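Local coordinates for uronate isomerase (Caulobacter crescentus, PDB 2Q01), which catalyses the interconversion of D-glucuronate with D-fructuronate, and of D-galacturonate with D-tagaturonate, in pentose and glucuronate metabolism, at residues Ala257-Leu262 / Asp340-Leu345; Ala201-Glu206 / Leu286-Met291. All coordinates share one frame; numbering follows the deposited sequence.

From the N terminus, the chain first passes 201-206, in the loop between strand 192-194 and helix 210-221, then 257-262, in the loop between strand 249-252 and helix 264-276. It next runs through 286-291, inside helix 281-302, and reaches 340-345, which leads into helix 343-349. Contact 2 closes a span of 79 intervening residues and contact 1 one of 77; because the four segments alternate along the chain, the two spans cross rather than nest. Helix 281-302 joins them: 201-206 packs on it directly, while 257-262 meets 340-345 in contact 1 and touches the helix through a probable hydrogen bond from L262 N to Q290 OE1.

Contact 1: residues Ala257-Leu262 / Asp340-Leu345; sequences AATADL and DALKPL
T259 reaches A341 twice, through its backbone and through its side chain. Its N donates to A341 O over 3.0 Å from above the carbonyl plane, whereas OG1 donates to the same oxygen over 2.9 Å, lying in that plane on a lone pair. OG1 is also an acceptor, taking the backbone N-H of L345 at 3.3 Å. The hydroxyl can serve both because chi1 of 65° tucks OG1 between the backbone N and the carbonyl carbon of its own residue, facing P344 and L345. T259 CG2 is thereby sent beside L345 CD2, 3.8 Å away, the two side chains crossing at about a right angle.

This is the tightly packed part, where T259, L342 and L345 are all buried. The terminal CD2 of L342 turns back to lie 3.6 Å from A257 O, and A257 CB and A341 CB meet at 4.2 Å. The more open side carries the partly exposed P344 and D261. The ring carbons of P344 still face T259 O closely, P344 CG nearest at 3.4 Å, and a water donates to both T259 O and A341 O, a third hydrogen on the latter oxygen. Beyond the ring the contact loosens at D261, whose CB comes near P344 O while its carboxylate forms a salt bridge with R348. K343 and D340 pack on H313 of the second subunit.

The loop after strand 249-252 is thus fastened to the chain leading into helix 343-349, with T259 and L345 also touching helix 281-302 and L342 and L345 reaching strand 357-359 of the parallel sheet.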
loop_
_atom_site.group_PDB
_atom_site.type_symbol
_atom_site.label_atom_id
_atom_site.label_comp_id
_atom_site.label_asym_id
_atom_site.label_seq_id
_atom_site.Cartn_x
_atom_site.Cartn_y
_atom_site.Cartn_z
ATOM N N ALA B 257 9.561 12.329 11.073
ATOM C CA ALA B 257 8.982 13.605 10.658
ATOM C C ALA B 257 8.574 14.454 11.867
ATOM O O ALA B 257 7.914 15.483 11.711
ATOM C CB ALA B 257 7.787 13.367 9.740
ATOM N N ALA B 258 8.986 14.018 13.059
ATOM C CA ALA B 258 8.560 14.611 14.326
ATOM C C ALA B 258 8.940 16.073 14.428
ATOM O O ALA B 258 10.058 16.451 14.074
ATOM C CB ALA B 258 9.141 13.836 15.491
ATOM N N THR B 259 7.980 16.889 14.863
ATOM C CA THR B 259 8.207 18.306 15.170
ATOM C C THR B 259 7.800 18.574 16.623
ATOM O O THR B 259 7.063 17.787 17.218
ATOM C CB THR B 259 7.417 19.249 14.230
ATOM O OG1 THR B 259 6.010 19.072 14.427
ATOM C CG2 THR B 259 7.749 18.987 12.764
ATOM N N ALA B 260 8.279 19.676 17.193
ATOM C CA ALA B 260 7.914 20.054 18.566
ATOM C C ALA B 260 7.722 21.562 18.698
ATOM O O ALA B 260 8.190 22.323 17.862
ATOM C CB ALA B 260 8.964 19.565 19.551
ATOM N N ASP B 261 7.033 21.994 19.746
ATOM C CA ASP B 261 6.845 23.417 19.987
ATOM C C ASP B 261 7.144 23.728 21.449
ATOM O O ASP B 261 6.242 24.006 22.243
ATOM C CB ASP B 261 5.426 23.851 19.590
ATOM C CG ASP B 261 5.285 25.365 19.427
ATOM O OD1 ASP B 261 6.310 26.081 19.338
ATOM O OD2 ASP B 261 4.131 25.840 19.378
ATOM N N LEU B 262 8.425 23.652 21.798
ATOM C CA LEU B 262 8.884 23.977 23.142
ATOM C C LEU B 262 9.013 25.487 23.306
ATOM O O LEU B 262 9.134 26.224 22.322
ATOM C CB LEU B 262 10.236 23.310 23.437
ATOM C CG LEU B 262 10.419 21.795 23.290
ATOM C CD1 LEU B 262 11.896 21.416 23.405
ATOM C CD2 LEU B 262 9.584 21.015 24.294
ATOM N N ASP B 340 0.382 12.824 13.509
ATOM C CA ASP B 340 0.690 13.233 14.876
ATOM C C ASP B 340 2.008 13.986 14.899
ATOM O O ASP B 340 2.174 14.940 15.663
ATOM C CB ASP B 340 0.776 12.018 15.804
ATOM C CG ASP B 340 -0.590 11.458 16.180
ATOM O OD1 ASP B 340 -0.643 10.304 16.660
ATOM O OD2 ASP B 340 -1.612 12.156 15.998
ATOM N N ALA B 341 2.928 13.553 14.039
ATOM C CA ALA B 341 4.295 14.055 14.008
ATOM C C ALA B 341 4.395 15.544 13.693
ATOM O O ALA B 341 5.044 16.289 14.426
ATOM C CB ALA B 341 5.132 13.237 13.023
ATOM N N LEU B 342 3.737 15.972 12.617
ATOM C CA LEU B 342 3.817 17.358 12.136
ATOM C C LEU B 342 2.877 18.317 12.857
ATOM O O LEU B 342 2.961 19.533 12.659
ATOM C CB LEU B 342 3.546 17.424 10.628
ATOM C CG LEU B 342 4.486 16.713 9.653
ATOM C CD1 LEU B 342 3.821 16.628 8.299
ATOM C CD2 LEU B 342 5.804 17.445 9.549
ATOM N N LYS B 343 1.998 17.768 13.691
ATOM C CA LYS B 343 0.981 18.552 14.403
ATOM C C LYS B 343 1.467 19.749 15.261
ATOM O O LYS B 343 0.869 20.819 15.159
ATOM C CB LYS B 343 0.020 17.648 15.194
ATOM C CG LYS B 343 -1.336 18.279 15.367
ATOM C CD LYS B 343 -2.264 17.470 16.234
ATOM C CE LYS B 343 -3.517 18.287 16.539
ATOM N NZ LYS B 343 -4.469 17.504 17.367
ATOM N N PRO B 344 2.521 19.579 16.109
ATOM C CA PRO B 344 3.046 20.736 16.871
ATOM C C PRO B 344 3.529 21.947 16.053
ATOM O O PRO B 344 3.342 23.091 16.487
ATOM C CB PRO B 344 4.220 20.133 17.647
ATOM C CG PRO B 344 3.871 18.707 17.785
ATOM C CD PRO B 344 3.254 18.350 16.475
ATOM N N LEU B 345 4.142 21.694 14.897
ATOM C CA LEU B 345 4.589 22.760 13.998
ATOM C C LEU B 345 3.417 23.386 13.254
ATOM O O LEU B 345 3.386 24.603 13.045
ATOM C CB LEU B 345 5.636 22.229 13.005
ATOM C CG LEU B 345 6.163 23.079 11.838
ATOM C CD1 LEU B 345 6.675 24.452 12.277
ATOM C CD2 LEU B 345 7.251 22.335 11.073
HETATM O O HOH W 1 5.445 15.507 17.398
#

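Contact 2: residues Ala201-Glu206 / Leu286-Met291; sequences AVIDFE and LFRAQM
I203 lays its CG2 and CD1 over the base of the M291 side chain, CG2 coming within 3.7 Å of M291 CB. With chi1 at -66°, CG2 stands anti to the backbone N and also meets the R288 methylene CG. The carbonyl oxygen of I203 lies at the edge of the F287 ring, in its plane, 3.3 Å from CD2, while M291 CG sits over one face of that ring, toward its rim. F205 turns its edge to the face of F287 in an offset edge-to-face pair, centroids 5.5 Å apart and planes at 63°.

Beyond the rings, one nitrogen, R288 NH2, holds two carboxylates. E206 OE1 accepts from R288 NH2 at 3.0 Å through its anti lone pair, the bond nearly straight and the two flat groups almost coplanar. D204 OD2 is closer to R288 NH2, 2.7 Å, but is met from above the carboxylate plane; E206 N reaches the opposite face of the same oxygen at 3.0 Å. A leucine in place of R288 would probably leave the D204 and E206 carboxylates without their shared positive partner and the E206 side chain free to swing away.

R288 NH1 is bridged to E285. F287 also packs on W228 and L270. The D204 bond to E206 N defines an Asx turn, so the loop following strand 192-194 joins helix 281-302 through a salt-bridge network built on that turn, beside an aromatic pair.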
loop_
_atom_site.group_PDB
_atom_site.type_symbol
_atom_site.label_atom_id
_atom_site.label_comp_id
_atom_site.label_asym_id
_atom_site.label_seq_id
_atom_site.Cartn_x
_atom_site.Cartn_y
_atom_site.Cartn_z
ATOM N N ALA B 201 24.024 17.569 10.376
ATOM C CA ALA B 201 25.185 17.187 11.176
ATOM C C ALA B 201 25.345 17.987 12.480
ATOM O O ALA B 201 25.962 17.500 13.429
ATOM C CB ALA B 201 26.453 17.251 10.339
ATOM N N VAL B 202 24.788 19.199 12.526
ATOM C CA VAL B 202 24.854 20.030 13.737
ATOM C C VAL B 202 23.523 20.037 14.490
ATOM O O VAL B 202 23.311 20.834 15.407
ATOM C CB VAL B 202 25.348 21.487 13.453
ATOM C CG1 VAL B 202 26.756 21.477 12.891
ATOM C CG2 VAL B 202 24.416 22.223 12.509
ATOM N N ILE B 203 22.632 19.134 14.092
ATOM C CA ILE B 203 21.313 19.000 14.714
ATOM C C ILE B 203 21.148 17.609 15.333
ATOM O O ILE B 203 20.610 17.477 16.433
ATOM C CB ILE B 203 20.168 19.331 13.714
ATOM C CG1 ILE B 203 20.230 20.818 13.331
ATOM C CG2 ILE B 203 18.794 18.941 14.291
ATOM C CD1 ILE B 203 19.020 21.361 12.593
ATOM N N ASP B 204 21.631 16.582 14.633
ATOM C CA ASP B 204 21.588 15.219 15.154
ATOM C C ASP B 204 22.786 14.961 16.057
ATOM O O ASP B 204 23.919 14.871 15.581
ATOM C CB ASP B 204 21.549 14.198 14.013
ATOM C CG ASP B 204 21.107 12.809 14.470
ATOM O OD1 ASP B 204 20.991 11.910 13.608
ATOM O OD2 ASP B 204 20.872 12.607 15.681
ATOM N N PHE B 205 22.525 14.848 17.359
ATOM C CA PHE B 205 23.558 14.505 18.340
ATOM C C PHE B 205 23.930 13.008 18.321
ATOM O O PHE B 205 24.969 12.617 18.859
ATOM C CB PHE B 205 23.136 14.936 19.749
ATOM C CG PHE B 205 23.384 16.394 20.049
ATOM C CD1 PHE B 205 22.383 17.337 19.857
ATOM C CD2 PHE B 205 24.611 16.818 20.544
ATOM C CE1 PHE B 205 22.599 18.688 20.144
ATOM C CE2 PHE B 205 24.839 18.167 20.829
ATOM C CZ PHE B 205 23.824 19.103 20.635
ATOM N N GLU B 206 23.088 12.182 17.702
ATOM C CA GLU B 206 23.379 10.756 17.520
ATOM C C GLU B 206 24.232 10.485 16.278
ATOM O O GLU B 206 24.646 9.346 16.042
ATOM C CB GLU B 206 22.087 9.934 17.459
ATOM C CG GLU B 206 21.429 9.694 18.812
ATOM C CD GLU B 206 20.090 8.988 18.694
ATOM O OE1 GLU B 206 19.158 9.560 18.077
ATOM O OE2 GLU B 206 19.971 7.862 19.227
ATOM N N LEU B 286 13.886 14.667 20.345
ATOM C CA LEU B 286 13.178 15.879 20.737
ATOM C C LEU B 286 13.866 17.118 20.179
ATOM O O LEU B 286 13.195 18.050 19.749
ATOM C CB LEU B 286 13.092 15.983 22.266
ATOM C CG LEU B 286 11.800 16.475 22.945
ATOM C CD1 LEU B 286 12.084 16.918 24.371
ATOM C CD2 LEU B 286 11.068 17.590 22.204
ATOM N N PHE B 287 15.198 17.123 20.183
ATOM C CA PHE B 287 15.953 18.262 19.670
ATOM C C PHE B 287 15.831 18.373 18.160
ATOM O O PHE B 287 15.616 19.465 17.651
ATOM C CB PHE B 287 17.417 18.205 20.099
ATOM C CG PHE B 287 18.208 19.438 19.736
ATOM C CD1 PHE B 287 17.988 20.647 20.399
ATOM C CD2 PHE B 287 19.182 19.385 18.738
ATOM C CE1 PHE B 287 18.725 21.785 20.068
ATOM C CE2 PHE B 287 19.920 20.510 18.399
ATOM C CZ PHE B 287 19.696 21.715 19.066
ATOM N N ARG B 288 15.940 17.244 17.458
ATOM C CA ARG B 288 15.705 17.193 16.009
ATOM C C ARG B 288 14.288 17.653 15.635
ATOM O O ARG B 288 14.101 18.373 14.656
ATOM C CB ARG B 288 15.957 15.787 15.480
ATOM C CG ARG B 288 17.423 15.408 15.402
ATOM C CD ARG B 288 17.620 14.099 14.659
ATOM N NE ARG B 288 16.729 13.042 15.136
ATOM C CZ ARG B 288 17.087 12.051 15.951
ATOM N NH1 ARG B 288 16.195 11.136 16.312
ATOM N NH2 ARG B 288 18.329 11.960 16.399
ATOM N N ALA B 289 13.308 17.239 16.436
ATOM C CA ALA B 289 11.937 17.730 16.350
ATOM C C ALA B 289 11.813 19.237 16.606
ATOM O O ALA B 289 11.148 19.940 15.852
ATOM C CB ALA B 289 11.038 16.951 17.314
ATOM N N GLN B 290 12.447 19.726 17.671
ATOM C CA GLN B 290 12.389 21.151 18.010
ATOM C C GLN B 290 13.073 22.008 16.957
ATOM O O GLN B 290 12.594 23.088 16.625
ATOM C CB GLN B 290 12.993 21.421 19.396
ATOM C CG GLN B 290 13.048 22.908 19.792
ATOM C CD GLN B 290 11.688 23.587 19.737
ATOM O OE1 GLN B 290 10.670 23.000 20.108
ATOM N NE2 GLN B 290 11.668 24.833 19.278
ATOM N N MET B 291 14.178 21.502 16.416
ATOM C CA MET B 291 14.915 22.199 15.365
ATOM C C MET B 291 14.180 22.291 14.030
ATOM O O MET B 291 14.417 23.225 13.274
ATOM C CB MET B 291 16.303 21.588 15.170
ATOM C CG MET B 291 17.288 21.907 16.295
ATOM S SD MET B 291 17.377 23.653 16.771
ATOM C CE MET B 291 18.101 24.344 15.300
#